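Side-chain contact in JSC1_58120g3 ([Leptolyngbya] sp. JSC-1, PDB 6XHH), which probably senses far-red light as a cyanobacteriochrome, its GAF domain binding a verdin-type bilin chromophore: residues L144-N149 with Q161-V166. Sequence-based numbering, arbitrary orientation.
Sequences LSAFQN and QLLMRV. With M1V (mesobiliverdin IX(alpha)), chain C.
Leu144 and Ala146 of strand 139-148 face Leu163 and Val166 of helix 157-178, joining the central antiparallel sheet of this GAF domain to the helical layer behind it. The axes of segments 144-148 and 161-166 approach to 9.4 Å, their directions 143° apart. Leu144 makes its contacts through one branch: chi1 171° swings CG anti to the backbone N, and CD2, continuing the chain outward roughly anti to CA, reaches the helix, 3.6 Å from the carbonyl O of Leu163. The same methyl lies 4.0 Å from Leu163 CD2 and 3.9 Å from Val166 CG1, thus touching two residues three positions apart on the helix. The side chains of Leu144 and Val166 cross at about a right angle. Leu163 divides its two methyls between the strand residues, CD2 meeting Leu144 and CD1 meeting Ala146 CB at 3.9 Å. No hydrogen bond joins 144-149 to 161-166; the side-chain contacts between them are apolar and buried. Beyond it, Leu163 also touches Ala130 of strand 128-136, while Val166 packs on Leu5 and Val8 of helix 2-13. Ser145 and Phe147, which follow Leu144 and Ala146, serve the other face of the sheet, where the mesobiliverdin lies. The Phe147 ring turns its edge to the bilin carbonyl OD, with CZ 3.5 Å away and OD near the ring plane. Ser145 OG donates a hydrogen bond of 2.8 Å to that same OD.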
# COMPACT_ATOMS: atom_id res chain seq x y z
N LEU A 144 -1.45 2.74 0.98
CA LEU A 144 -1.66 1.44 1.60
C LEU A 144 -0.74 0.45 0.90
O LEU A 144 -0.82 0.30 -0.33
CB LEU A 144 -3.12 1.01 1.49
CG LEU A 144 -3.51 -0.42 1.89
CD1 LEU A 144 -3.33 -0.67 3.38
CD2 LEU A 144 -4.95 -0.72 1.49
N SER A 145 0.15 -0.19 1.66
CA SER A 145 1.18 -1.07 1.12
C SER A 145 1.01 -2.47 1.69
O SER A 145 0.86 -2.63 2.91
CB SER A 145 2.59 -0.55 1.44
OG SER A 145 2.76 0.77 0.91
N ALA A 146 1.05 -3.45 0.82
CA ALA A 146 1.16 -4.86 1.16
C ALA A 146 2.57 -5.33 0.86
O ALA A 146 3.04 -5.19 -0.28
CB ALA A 146 0.15 -5.68 0.36
N PHE A 147 3.25 -5.90 1.85
CA PHE A 147 4.66 -6.24 1.74
C PHE A 147 4.88 -7.72 2.03
O PHE A 147 4.26 -8.30 2.93
CB PHE A 147 5.53 -5.44 2.74
CG PHE A 147 5.59 -3.95 2.50
CD1 PHE A 147 5.85 -3.42 1.24
CD2 PHE A 147 5.45 -3.07 3.56
CE1 PHE A 147 5.95 -2.03 1.06
CE2 PHE A 147 5.54 -1.69 3.39
CZ PHE A 147 5.80 -1.18 2.13
N GLN A 148 5.81 -8.34 1.30
CA GLN A 148 6.42 -9.58 1.76
C GLN A 148 7.89 -9.30 2.02
O GLN A 148 8.55 -8.60 1.25
CB GLN A 148 6.23 -10.71 0.75
CG GLN A 148 6.53 -12.12 1.29
CD GLN A 148 5.47 -12.65 2.25
OE1 GLN A 148 4.82 -11.89 2.96
NE2 GLN A 148 5.30 -13.96 2.26
N ASN A 149 8.39 -9.81 3.14
CA ASN A 149 9.71 -9.45 3.63
C ASN A 149 10.74 -10.55 3.46
O ASN A 149 11.92 -10.25 3.29
CB ASN A 149 9.64 -9.08 5.12
CG ASN A 149 8.75 -7.88 5.39
OD1 ASN A 149 8.48 -7.08 4.49
ND2 ASN A 149 8.31 -7.73 6.63
N GLN A 161 -6.75 -4.96 -7.22
CA GLN A 161 -8.06 -4.33 -7.20
C GLN A 161 -8.65 -4.33 -5.80
O GLN A 161 -9.18 -3.31 -5.34
CB GLN A 161 -8.99 -5.03 -8.20
CG GLN A 161 -8.79 -4.52 -9.62
CD GLN A 161 -8.81 -5.61 -10.68
OE1 GLN A 161 -9.34 -6.70 -10.48
NE2 GLN A 161 -8.21 -5.31 -11.83
N LEU A 162 -8.53 -5.45 -5.08
CA LEU A 162 -8.99 -5.49 -3.69
C LEU A 162 -8.30 -4.41 -2.87
O LEU A 162 -8.94 -3.68 -2.11
CB LEU A 162 -8.76 -6.88 -3.10
CG LEU A 162 -9.22 -7.24 -1.67
CD1 LEU A 162 -8.27 -6.72 -0.59
CD2 LEU A 162 -10.61 -6.76 -1.39
N LEU A 163 -6.97 -4.33 -2.99
CA LEU A 163 -6.22 -3.35 -2.21
C LEU A 163 -6.71 -1.94 -2.47
O LEU A 163 -6.82 -1.13 -1.55
CB LEU A 163 -4.73 -3.45 -2.53
CG LEU A 163 -3.83 -4.40 -1.74
CD1 LEU A 163 -2.39 -4.30 -2.24
CD2 LEU A 163 -3.87 -4.13 -0.24
N MET A 164 -7.00 -1.63 -3.74
CA MET A 164 -7.49 -0.31 -4.09
C MET A 164 -8.87 -0.04 -3.51
O MET A 164 -9.15 1.09 -3.10
CB MET A 164 -7.50 -0.14 -5.62
CG MET A 164 -6.09 -0.21 -6.24
SD MET A 164 -6.03 -0.14 -8.05
CE MET A 164 -6.68 1.49 -8.36
N ARG A 165 -9.72 -1.07 -3.43
CA ARG A 165 -11.04 -0.88 -2.83
C ARG A 165 -10.93 -0.69 -1.32
O ARG A 165 -11.68 0.09 -0.73
CB ARG A 165 -11.96 -2.06 -3.14
CG ARG A 165 -12.27 -2.26 -4.61
CD ARG A 165 -13.00 -1.08 -5.21
NE ARG A 165 -12.10 -0.01 -5.64
CZ ARG A 165 -11.24 -0.11 -6.65
NH1 ARG A 165 -11.16 -1.23 -7.35
NH2 ARG A 165 -10.47 0.92 -6.96
N VAL A 166 -10.02 -1.42 -0.69
CA VAL A 166 -9.78 -1.22 0.74
C VAL A 166 -9.26 0.19 1.00
O VAL A 166 -9.69 0.87 1.94
CB VAL A 166 -8.81 -2.29 1.27
CG1 VAL A 166 -8.43 -1.99 2.70
CG2 VAL A 166 -9.47 -3.68 1.17
OA M1V C . 14.00 6.57 -1.08
C1A M1V C . 14.43 6.75 -2.21
NA M1V C . 13.71 6.58 -3.33
C2A M1V C . 15.73 7.19 -2.54
CMA M1V C . 16.84 7.49 -1.56
C3A M1V C . 15.82 7.27 -3.93
CAA M1V C . 16.99 7.67 -4.73
CBA M1V C . 16.73 8.93 -5.56
C4A M1V C . 14.49 6.87 -4.45
CHA M1V C . 14.16 6.84 -5.77
C1B M1V C . 12.90 6.48 -6.43
C2B M1V C . 12.79 6.45 -7.85
CMB M1V C . 13.89 6.75 -8.83
C3B M1V C . 11.51 6.09 -8.15
CAB M1V C . 10.92 5.92 -9.54
CBB M1V C . 10.73 4.42 -9.85
CGB M1V C . 12.07 3.74 -10.01
O2B M1V C . 12.80 4.01 -10.98
O1B M1V C . 12.47 2.89 -9.18
NB M1V C . 11.71 6.14 -5.90
C4B M1V C . 10.83 5.90 -6.90
CHB M1V C . 9.48 5.53 -6.85
C1C M1V C . 8.67 5.10 -5.79
C2C M1V C . 7.43 4.48 -6.00
CAC M1V C . 6.79 4.27 -7.35
CBC M1V C . 6.13 5.65 -7.65
CGC M1V C . 5.79 5.90 -9.11
O2C M1V C . 6.00 5.03 -9.98
O1C M1V C . 5.30 7.00 -9.47
C3C M1V C . 6.90 4.19 -4.74
CMC M1V C . 5.58 3.52 -4.50
NC M1V C . 8.91 5.17 -4.43
C4C M1V C . 7.84 4.61 -3.77
CHC M1V C . 7.83 4.59 -2.35
C1D M1V C . 7.00 3.94 -1.47
C2D M1V C . 6.50 4.49 -0.25
CMD M1V C . 6.76 5.88 0.26
ND M1V C . 6.55 2.64 -1.57
C4D M1V C . 5.78 2.37 -0.49
OD M1V C . 5.24 1.28 -0.31
C3D M1V C . 5.74 3.53 0.34
CAD M1V C . 4.98 3.68 1.64
CBD M1V C . 5.71 2.94 2.74